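Local coordinates for ORC1-type DNA replication protein 2 (Aeropyrum pernix, PDB 1W5T) that binds DNA and takes part in regulating DNA replication, and contains an N-terminal AAA+ ATPase domain and a C-terminal winged-helix domain, at residues L34-I37 / Y38-L42; L126-L129 / V130-Y134; L164-V167 / H168-I171; L281-D284 / L285-A289. All blocks are in the same frame, centred on the assembly; numbering follows the deposited sequence.

Overall arrangement
All four contacts are local: each lies within one unbroken run of residues, so none closes a long loop. They follow in series, without nesting or crossing. Contact 1 comes first, on helix 28-43, beside the parallel sheet of the ATPase domain. Contact 2 lies on helix 122-136, with its centre about 21 Å from that of contact 1. Contact 3 joins helix 158-165 to the short helix 167-170. Contacts 2 and 3 touch, because Leu126 packs on Val167 and Ile171. Contact 4 starts helix 283-292, which packs on helices 239-249 and 259-275. Its centre is 44 Å or more from those of the other three.

Contact 1: L34-I37 / Y38-L42; sequences LARI and YLNRL
Tyr38 sets its ring beside the carbonyl of Leu34, one turn earlier in helix 28-43. CG is anti to the carbonyl carbon, chi1 -63°, which carries the ring back along the helix. CD1 comes to 3.0 Å from Leu34 O. The backbone bond from Tyr38 N to the same oxygen is weak, at 3.5 Å. Beyond the helix, Tyr38 OH is hydrogen-bonded to Phe182 O, so the ring is held at its far end.

Leu39 meets Ala35 and Arg36 with one methyl. Its CD2 lies 4.2 Å from Ala35 CB. The same methyl sits over the centre of one face of the Arg36 guanidinium, 4.1 Å from CZ. Bends at chi2 and chi3 turn the guanidinium so that one face meets the methyl. Asn40 crosses the Arg36 chain at about a right angle, with ND2 3.9 Å from Arg36 CD. The amide and guanidinium planes are 53° apart. Two regular helical bonds run alongside: Leu39 N binds Ala35 O at 2.9 Å, and Asn40 N binds Arg36 O at 2.8 Å.

Arg41 pairs with Asp50. Within the AAA+ ATPase domain, Leu34 is buried against strands 51-56 and 206-212, Tyr38 against strand 51-56 and Leu39 against helix 65-82. Arg36 and Asn40 keep their charged and amide groups exposed, and Leu39 also serves the Arg36 guanidinium.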
loop_
_atom_site.group_PDB
_atom_site.type_symbol
_atom_site.label_atom_id
_atom_site.label_comp_id
_atom_site.label_asym_id
_atom_site.label_seq_id
_atom_site.Cartn_x
_atom_site.Cartn_y
_atom_site.Cartn_z
ATOM N N LEU A 34 1.333 -16.992 2.469
ATOM C CA LEU A 34 2.167 -16.539 1.376
ATOM C C LEU A 34 3.484 -17.275 1.377
ATOM O O LEU A 34 3.965 -17.693 0.337
ATOM C CB LEU A 34 2.466 -15.056 1.513
ATOM C CG LEU A 34 1.606 -14.057 0.778
ATOM C CD1 LEU A 34 2.229 -12.683 1.019
ATOM C CD2 LEU A 34 1.550 -14.362 -0.685
ATOM N N ALA A 35 4.092 -17.391 2.551
ATOM C CA ALA A 35 5.360 -18.108 2.657
ATOM C C ALA A 35 5.196 -19.541 2.172
ATOM O O ALA A 35 5.938 -19.992 1.320
ATOM C CB ALA A 35 5.863 -18.066 4.076
ATOM N N ARG A 36 4.168 -20.218 2.664
ATOM C CA ARG A 36 3.833 -21.590 2.251
ATOM C C ARG A 36 3.629 -21.819 0.755
ATOM O O ARG A 36 4.018 -22.861 0.251
ATOM C CB ARG A 36 2.626 -22.114 3.025
ATOM C CG ARG A 36 2.955 -23.029 4.193
ATOM C CD ARG A 36 4.276 -23.858 4.083
ATOM N NE ARG A 36 5.136 -23.654 5.273
ATOM C CZ ARG A 36 6.183 -24.412 5.629
ATOM N NH1 ARG A 36 6.556 -25.462 4.888
ATOM N NH2 ARG A 36 6.870 -24.113 6.741
ATOM N N ILE A 37 3.045 -20.867 0.033
ATOM C CA ILE A 37 2.881 -21.083 -1.403
ATOM C C ILE A 37 4.215 -21.179 -2.067
ATOM O O ILE A 37 4.437 -22.087 -2.878
ATOM C CB ILE A 37 2.050 -19.991 -2.027
ATOM C CG1 ILE A 37 0.602 -20.219 -1.634
ATOM C CG2 ILE A 37 2.216 -19.942 -3.575
ATOM C CD1 ILE A 37 -0.087 -18.946 -1.379
ATOM N N TYR A 38 5.128 -20.280 -1.680
ATOM C CA TYR A 38 6.487 -20.359 -2.201
ATOM C C TYR A 38 7.166 -21.646 -1.770
ATOM O O TYR A 38 7.603 -22.398 -2.639
ATOM C CB TYR A 38 7.301 -19.139 -1.807
ATOM C CG TYR A 38 6.753 -17.860 -2.387
ATOM C CD1 TYR A 38 6.160 -16.912 -1.554
ATOM C CD2 TYR A 38 6.819 -17.597 -3.766
ATOM C CE1 TYR A 38 5.627 -15.713 -2.073
ATOM C CE2 TYR A 38 6.299 -16.394 -4.304
ATOM C CZ TYR A 38 5.719 -15.466 -3.446
ATOM O OH TYR A 38 5.242 -14.311 -3.935
ATOM N N LEU A 39 7.248 -21.886 -0.451
ATOM C CA LEU A 39 7.894 -23.075 0.118
ATOM C C LEU A 39 7.377 -24.421 -0.410
ATOM O O LEU A 39 8.179 -25.308 -0.696
ATOM C CB LEU A 39 7.739 -23.073 1.635
ATOM C CG LEU A 39 8.798 -22.515 2.610
ATOM C CD1 LEU A 39 10.062 -21.976 1.955
ATOM C CD2 LEU A 39 8.180 -21.522 3.548
ATOM N N ASN A 40 6.062 -24.581 -0.537
ATOM C CA ASN A 40 5.466 -25.783 -1.129
ATOM C C ASN A 40 6.102 -26.198 -2.461
ATOM O O ASN A 40 6.379 -27.374 -2.672
ATOM C CB ASN A 40 3.952 -25.578 -1.397
ATOM C CG ASN A 40 3.123 -25.624 -0.153
ATOM O OD1 ASN A 40 1.947 -25.268 -0.192
ATOM N ND2 ASN A 40 3.706 -26.073 0.959
ATOM N N ARG A 41 6.236 -25.232 -3.377
ATOM C CA ARG A 41 6.917 -25.438 -4.660
ATOM C C ARG A 41 8.403 -25.756 -4.409
ATOM O O ARG A 41 8.954 -26.665 -4.996
ATOM C CB ARG A 41 6.741 -24.196 -5.534
ATOM C CG ARG A 41 7.366 -24.263 -6.908
ATOM C CD ARG A 41 6.403 -24.461 -8.103
ATOM N NE ARG A 41 5.060 -23.962 -7.929
ATOM C CZ ARG A 41 3.988 -24.270 -8.639
ATOM N NH1 ARG A 41 2.864 -23.648 -8.319
ATOM N NH2 ARG A 41 3.996 -25.176 -9.627
ATOM N N LEU A 42 9.033 -25.032 -3.488
ATOM C CA LEU A 42 10.470 -25.134 -3.322
ATOM C C LEU A 42 10.898 -26.383 -2.560
ATOM O O LEU A 42 11.867 -27.004 -2.913
ATOM C CB LEU A 42 10.972 -23.873 -2.637
ATOM C CG LEU A 42 12.373 -23.289 -2.744
ATOM C CD1 LEU A 42 12.910 -23.176 -1.323
ATOM C CD2 LEU A 42 13.306 -24.026 -3.695
#

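Contact 2: L126-L129 / V130-Y134; sequences LKAL and VDNLY
Leu129, Val130 and Ala128 form the middle of this turn of helix 122-136. Leu129 and Ala128 offer their carbonyl oxygens to the next turn, and Val130 reaches back with its N-H and CG2. Leu129 O accepts from Leu133 N at 3.0 Å. The Leu133 side chain runs alongside this oxygen, with CG 3.4 Å from Leu129 O. Its CG is anti to the carbonyl carbon, chi1 -71°, which carries the branch back beside the earlier turn. Val130 N binds Leu126 O at 2.9 Å, and the CG2 branch of Val130 lies 3.5 Å from that oxygen.

Ala128 O takes two donors from one residue. Asn132 N reaches it at 2.8 Å. Asn132 ND2 also donates to Ala128 O; the modelled 2.5 Å is improbably short and its exact length doubtful. The two donors approach from opposite faces of the carbonyl plane. The oxygen lies in the amide plane of Asn132. A leucine here would probably leave Ala128 O with only the backbone donor of these two, its side-chain donor lost.

Leu126 and Leu129 pack on helix 100-111. Val130 and Leu133 rest on Ile180, at the start of strand 180-186 in the AAA+ domain. Through Leu126 the helix also touches the short helix 167-170.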
loop_
_atom_site.group_PDB
_atom_site.type_symbol
_atom_site.label_atom_id
_atom_site.label_comp_id
_atom_site.label_asym_id
_atom_site.label_seq_id
_atom_site.Cartn_x
_atom_site.Cartn_y
_atom_site.Cartn_z
ATOM N N LEU A 126 18.397 -10.611 -17.480
ATOM C CA LEU A 126 17.583 -11.672 -16.977
ATOM C C LEU A 126 18.244 -13.018 -17.265
ATOM O O LEU A 126 18.267 -13.883 -16.395
ATOM C CB LEU A 126 16.197 -11.564 -17.614
ATOM C CG LEU A 126 15.004 -12.139 -16.841
ATOM C CD1 LEU A 126 14.906 -11.560 -15.454
ATOM C CD2 LEU A 126 13.717 -11.897 -17.611
ATOM N N LYS A 127 18.798 -13.175 -18.470
ATOM C CA LYS A 127 19.555 -14.391 -18.826
ATOM C C LYS A 127 20.744 -14.607 -17.914
ATOM O O LYS A 127 20.916 -15.713 -17.459
ATOM C CB LYS A 127 20.052 -14.375 -20.286
ATOM C CG LYS A 127 18.957 -14.395 -21.331
ATOM C CD LYS A 127 19.576 -14.496 -22.732
ATOM C CE LYS A 127 18.591 -14.117 -23.843
ATOM N NZ LYS A 127 19.076 -12.882 -24.586
ATOM N N ALA A 128 21.551 -13.566 -17.671
ATOM C CA ALA A 128 22.772 -13.657 -16.830
ATOM C C ALA A 128 22.422 -13.997 -15.365
ATOM O O ALA A 128 23.139 -14.746 -14.667
ATOM C CB ALA A 128 23.567 -12.378 -16.897
ATOM N N LEU A 129 21.292 -13.442 -14.948
ATOM C CA LEU A 129 20.670 -13.710 -13.650
ATOM C C LEU A 129 20.319 -15.178 -13.542
ATOM O O LEU A 129 20.741 -15.839 -12.593
ATOM C CB LEU A 129 19.427 -12.834 -13.484
ATOM C CG LEU A 129 18.983 -12.246 -12.148
ATOM C CD1 LEU A 129 20.068 -12.183 -11.067
ATOM C CD2 LEU A 129 18.341 -10.823 -12.432
ATOM N N VAL A 130 19.590 -15.694 -14.529
ATOM C CA VAL A 130 19.254 -17.111 -14.577
ATOM C C VAL A 130 20.498 -17.996 -14.545
ATOM O O VAL A 130 20.550 -18.938 -13.784
ATOM C CB VAL A 130 18.375 -17.433 -15.763
ATOM C CG1 VAL A 130 18.363 -18.950 -16.060
ATOM C CG2 VAL A 130 16.943 -16.960 -15.474
ATOM N N ASP A 131 21.502 -17.670 -15.350
ATOM C CA ASP A 131 22.775 -18.372 -15.316
ATOM C C ASP A 131 23.510 -18.334 -13.974
ATOM O O ASP A 131 23.913 -19.396 -13.486
ATOM C CB ASP A 131 23.697 -17.872 -16.407
ATOM C CG ASP A 131 24.148 -18.978 -17.292
ATOM O OD1 ASP A 131 23.280 -19.814 -17.629
ATOM O OD2 ASP A 131 25.348 -19.103 -17.679
ATOM N N ASN A 132 23.674 -17.144 -13.373
ATOM C CA ASN A 132 24.350 -17.022 -12.041
ATOM C C ASN A 132 23.606 -17.773 -10.929
ATOM O O ASN A 132 24.220 -18.347 -10.055
ATOM C CB ASN A 132 24.517 -15.551 -11.606
ATOM C CG ASN A 132 25.651 -14.836 -12.332
ATOM O OD1 ASN A 132 26.756 -14.684 -11.802
ATOM N ND2 ASN A 132 25.371 -14.373 -13.556
ATOM N N LEU A 133 22.279 -17.763 -10.965
ATOM C CA LEU A 133 21.489 -18.496 -9.969
ATOM C C LEU A 133 21.705 -20.005 -10.144
ATOM O O LEU A 133 21.776 -20.764 -9.161
ATOM C CB LEU A 133 20.003 -18.116 -10.031
ATOM C CG LEU A 133 19.638 -16.697 -9.516
ATOM C CD1 LEU A 133 18.249 -16.288 -10.042
ATOM C CD2 LEU A 133 19.694 -16.513 -7.918
ATOM N N TYR A 134 21.859 -20.431 -11.390
ATOM C CA TYR A 134 22.191 -21.817 -11.662
ATOM C C TYR A 134 23.654 -22.149 -11.230
ATOM O O TYR A 134 23.898 -23.169 -10.563
ATOM C CB TYR A 134 21.915 -22.140 -13.156
ATOM C CG TYR A 134 22.671 -23.345 -13.637
ATOM C CD1 TYR A 134 22.249 -24.614 -13.323
ATOM C CD2 TYR A 134 23.858 -23.203 -14.335
ATOM C CE1 TYR A 134 22.988 -25.738 -13.734
ATOM C CE2 TYR A 134 24.589 -24.314 -14.753
ATOM C CZ TYR A 134 24.146 -25.554 -14.453
ATOM O OH TYR A 134 24.886 -26.637 -14.834
#

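Contact 3: L164-V167 / H168-I171; sequences LLRV and HEEI
Val167 and His168 meet because of the valine's first torsion. Chi1 of 60° puts CG1 between the backbone N and the carbonyl carbon, the crowded position, and the methyl then faces the ring. His168 CG is anti to its own carbonyl carbon, which brings the imidazole under that methyl. The result is a CH-pi contact. Val167 CG1 stands 3.6 Å from the centroid of the His168 ring, only 8° off the ring normal. His168 NE2 is hydrogen-bonded to Ile180 O, so the NE2 bond helps to fix the turn of the ring. The second branch, Val167 CG2, packs on Ile171 CD1 at 4.2 Å.

Arg166 follows the end of helix 158-165 and is the N-cap residue of the short helix 167-170. Its carbonyl oxygen takes two backbone donors: Glu169 N at 3.1 Å, from above the carbonyl plane, and Glu170 N at 3.3 Å, in that plane. Val167 O accepts a bond from Ile171 N.

The Glu169 carboxylate lies over one face of the Arg166 guanidinium. Arg166 NH1 and Glu169 OE2 are 3.3 Å apart, with the two planes 65° apart. This salt bridge rests on charge alone, since no N-H points at the oxygen. With an alanine here, the Glu169 carboxylate would probably lose this countercharge and be less restrained.

Backbone bonds to Arg166 O and Val167 O thus carry the short helix 167-170. The ion pair adds attraction with little directionality. Val167 links the histidine ring face, through CG1, to Ile171, through CG2, and Leu126 of helix 122-136 packs on both Val167 and Ile171.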
loop_
_atom_site.group_PDB
_atom_site.type_symbol
_atom_site.label_atom_id
_atom_site.label_comp_id
_atom_site.label_asym_id
_atom_site.label_seq_id
_atom_site.Cartn_x
_atom_site.Cartn_y
_atom_site.Cartn_z
ATOM N N LEU A 164 9.363 -11.110 -18.059
ATOM C CA LEU A 164 9.745 -11.030 -16.642
ATOM C C LEU A 164 8.932 -11.973 -15.765
ATOM O O LEU A 164 9.489 -12.749 -15.006
ATOM C CB LEU A 164 9.622 -9.595 -16.104
ATOM C CG LEU A 164 9.919 -9.452 -14.604
ATOM C CD1 LEU A 164 11.398 -9.678 -14.294
ATOM C CD2 LEU A 164 9.431 -8.120 -14.032
ATOM N N LEU A 165 7.615 -11.906 -15.885
ATOM C CA LEU A 165 6.726 -12.629 -14.985
ATOM C C LEU A 165 6.487 -14.042 -15.490
ATOM O O LEU A 165 5.954 -14.885 -14.787
ATOM C CB LEU A 165 5.414 -11.871 -14.776
ATOM C CG LEU A 165 5.242 -10.843 -13.648
ATOM C CD1 LEU A 165 6.466 -10.568 -12.765
ATOM C CD2 LEU A 165 4.779 -9.579 -14.241
ATOM N N ARG A 166 6.918 -14.297 -16.717
ATOM C CA ARG A 166 6.913 -15.659 -17.260
ATOM C C ARG A 166 8.322 -16.102 -17.669
ATOM O O ARG A 166 8.497 -16.833 -18.653
ATOM C CB ARG A 166 5.926 -15.760 -18.428
ATOM C CG ARG A 166 4.461 -15.811 -17.957
ATOM C CD ARG A 166 3.425 -15.451 -19.002
ATOM N NE ARG A 166 2.467 -16.541 -19.196
ATOM C CZ ARG A 166 2.407 -17.290 -20.285
ATOM N NH1 ARG A 166 3.245 -17.066 -21.305
ATOM N NH2 ARG A 166 1.514 -18.259 -20.363
ATOM N N VAL A 167 9.309 -15.679 -16.881
ATOM C CA VAL A 167 10.718 -15.905 -17.151
ATOM C C VAL A 167 11.148 -17.369 -17.441
ATOM O O VAL A 167 11.924 -17.628 -18.365
ATOM C CB VAL A 167 11.591 -15.284 -16.037
ATOM C CG1 VAL A 167 11.248 -15.909 -14.681
ATOM C CG2 VAL A 167 13.085 -15.404 -16.369
ATOM N N HIS A 168 10.639 -18.310 -16.674
ATOM C CA HIS A 168 10.993 -19.721 -16.866
ATOM C C HIS A 168 10.411 -20.428 -18.107
ATOM O O HIS A 168 10.786 -21.576 -18.397
ATOM C CB HIS A 168 10.668 -20.483 -15.600
ATOM C CG HIS A 168 11.161 -19.793 -14.374
ATOM N ND1 HIS A 168 12.491 -19.487 -14.186
ATOM C CD2 HIS A 168 10.503 -19.294 -13.301
ATOM C CE1 HIS A 168 12.637 -18.869 -13.029
ATOM N NE2 HIS A 168 11.448 -18.750 -12.468
ATOM N N GLU A 169 9.501 -19.746 -18.808
ATOM C CA GLU A 169 8.982 -20.178 -20.108
ATOM C C GLU A 169 9.766 -19.507 -21.221
ATOM O O GLU A 169 9.923 -20.088 -22.291
ATOM C CB GLU A 169 7.505 -19.814 -20.264
ATOM C CG GLU A 169 6.553 -20.543 -19.316
ATOM C CD GLU A 169 5.100 -20.134 -19.525
ATOM O OE1 GLU A 169 4.373 -20.002 -18.518
ATOM O OE2 GLU A 169 4.676 -19.940 -20.700
ATOM N N GLU A 170 10.266 -18.295 -20.971
ATOM C CA GLU A 170 11.026 -17.548 -21.976
ATOM C C GLU A 170 12.521 -17.818 -21.878
ATOM O O GLU A 170 13.226 -17.838 -22.898
ATOM C CB GLU A 170 10.791 -16.044 -21.825
ATOM C CG GLU A 170 9.441 -15.559 -22.337
ATOM C CD GLU A 170 9.556 -14.622 -23.539
ATOM O OE1 GLU A 170 8.502 -14.195 -24.067
ATOM O OE2 GLU A 170 10.691 -14.297 -23.965
ATOM N N ILE A 171 13.017 -17.966 -20.650
ATOM C CA ILE A 171 14.442 -18.151 -20.426
ATOM C C ILE A 171 14.651 -19.362 -19.547
ATOM O O ILE A 171 14.732 -19.220 -18.329
ATOM C CB ILE A 171 15.083 -16.890 -19.814
ATOM C CG1 ILE A 171 14.739 -15.664 -20.655
ATOM C CG2 ILE A 171 16.601 -17.053 -19.720
ATOM C CD1 ILE A 171 15.053 -14.370 -19.989
#

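Contact 4: L281-D284 / L285-A289; sequences LSED and LVRKA
Glu283 and Asp284 both pair with Arg287, and the three make a salt-bridge network on the first turn of helix 283-292. Arg287 NH1 binds Glu283 OE2 at 3.0 Å, through the lone pair that points away from the other carboxylate oxygen. The bond is bent, with an N-H...O angle of 141°. Arg287 NH2 meets Asp284 OD2 at 2.8 Å, at the guanidinium edge, but this hydrogen bond is weak. The Arg287 chain is bent at chi3, -51°, which folds the guanidinium back over the turn. One face then lies above Glu283 O, which is 3.7 Å from Arg287 CZ. Glu283 uses its other oxygen, OE1, in a salt bridge to Arg240, so its carboxylate links two arginines.

Backbone bonds start the helix. Ser282 is the N-cap residue, and its carbonyl oxygen accepts from Val286 N at 3.2 Å and weakly from Leu285 N. Arg287 N binds Glu283 O at 2.8 Å, while Lys288 N closes on Asp284 O at 2.7 Å.

Apolar contacts fill the inner side. Leu281 CD1 and Val286 CG2 are 4.2 Å apart, their side chains crossing at about a right angle. Both residues pack on helices 239-249 and 259-275, probably as part of the ATPase lid. Leu285 rests on Met272, and its CD1 and CG also lie beside the Ser282 hydroxyl.

Two acids stand at the N-terminal end of the helix. Their negative charges are likely to suit the helix dipole there. Arg287 probably balances part of that charge, and Arg240 ties the network to the neighbouring helix.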
loop_
_atom_site.group_PDB
_atom_site.type_symbol
_atom_site.label_atom_id
_atom_site.label_comp_id
_atom_site.label_asym_id
_atom_site.label_seq_id
_atom_site.Cartn_x
_atom_site.Cartn_y
_atom_site.Cartn_z
ATOM N N LEU A 281 6.204 8.201 29.797
ATOM C CA LEU A 281 5.094 8.855 29.131
ATOM C C LEU A 281 4.066 9.335 30.129
ATOM O O LEU A 281 3.967 8.838 31.265
ATOM C CB LEU A 281 4.405 7.925 28.148
ATOM C CG LEU A 281 5.184 7.422 26.954
ATOM C CD1 LEU A 281 4.388 6.368 26.179
ATOM C CD2 LEU A 281 5.614 8.572 26.053
ATOM N N SER A 282 3.281 10.310 29.687
ATOM C CA SER A 282 2.054 10.640 30.387
ATOM C C SER A 282 0.939 10.671 29.349
ATOM O O SER A 282 1.219 10.764 28.141
ATOM C CB SER A 282 2.206 11.976 31.123
ATOM O OG SER A 282 2.242 13.050 30.219
ATOM N N GLU A 283 -0.308 10.568 29.791
ATOM C CA GLU A 283 -1.430 10.653 28.894
ATOM C C GLU A 283 -1.530 11.947 28.088
ATOM O O GLU A 283 -1.922 11.919 26.906
ATOM C CB GLU A 283 -2.713 10.424 29.682
ATOM C CG GLU A 283 -2.644 9.151 30.500
ATOM C CD GLU A 283 -3.982 8.717 30.981
ATOM O OE1 GLU A 283 -4.079 7.764 31.781
ATOM O OE2 GLU A 283 -4.944 9.345 30.573
ATOM N N ASP A 284 -1.206 13.081 28.730
ATOM C CA ASP A 284 -1.187 14.390 28.063
ATOM C C ASP A 284 -0.274 14.395 26.837
ATOM O O ASP A 284 -0.648 14.903 25.777
ATOM C CB ASP A 284 -0.784 15.503 29.036
ATOM C CG ASP A 284 -1.863 15.777 30.115
ATOM O OD1 ASP A 284 -1.580 16.516 31.063
ATOM O OD2 ASP A 284 -3.012 15.294 30.118
ATOM N N LEU A 285 0.914 13.821 26.989
ATOM C CA LEU A 285 1.911 13.816 25.921
ATOM C C LEU A 285 1.458 12.931 24.759
ATOM O O LEU A 285 1.570 13.308 23.620
ATOM C CB LEU A 285 3.290 13.395 26.466
ATOM C CG LEU A 285 3.898 14.477 27.398
ATOM C CD1 LEU A 285 5.015 13.922 28.282
ATOM C CD2 LEU A 285 4.439 15.736 26.600
ATOM N N VAL A 286 0.891 11.779 25.076
ATOM C CA VAL A 286 0.348 10.880 24.067
ATOM C C VAL A 286 -0.792 11.572 23.343
ATOM O O VAL A 286 -0.792 11.627 22.116
ATOM C CB VAL A 286 -0.106 9.532 24.676
ATOM C CG1 VAL A 286 -0.876 8.682 23.667
ATOM C CG2 VAL A 286 1.116 8.772 25.181
ATOM N N ARG A 287 -1.734 12.133 24.109
ATOM C CA ARG A 287 -2.851 12.834 23.492
ATOM C C ARG A 287 -2.398 14.023 22.670
ATOM O O ARG A 287 -2.897 14.241 21.562
ATOM C CB ARG A 287 -3.942 13.198 24.478
ATOM C CG ARG A 287 -4.808 11.999 24.852
ATOM C CD ARG A 287 -5.965 12.325 25.789
ATOM N NE ARG A 287 -5.432 13.072 26.938
ATOM C CZ ARG A 287 -5.349 12.601 28.182
ATOM N NH1 ARG A 287 -5.807 11.367 28.494
ATOM N NH2 ARG A 287 -4.828 13.392 29.110
ATOM N N LYS A 288 -1.465 14.783 23.218
ATOM C CA LYS A 288 -0.778 15.787 22.450
ATOM C C LYS A 288 -0.254 15.244 21.112
ATOM O O LYS A 288 -0.466 15.856 20.054
ATOM C CB LYS A 288 0.394 16.356 23.253
ATOM C CG LYS A 288 1.030 17.572 22.605
ATOM C CD LYS A 288 0.214 18.859 22.915
ATOM C CE LYS A 288 1.031 20.184 22.674
ATOM N NZ LYS A 288 0.045 21.322 22.456
ATOM N N ALA A 289 0.438 14.111 21.163
ATOM C CA ALA A 289 1.084 13.565 19.970
ATOM C C ALA A 289 0.033 13.230 18.913
ATOM O O ALA A 289 0.256 13.460 17.728
ATOM C CB ALA A 289 1.928 12.374 20.303
#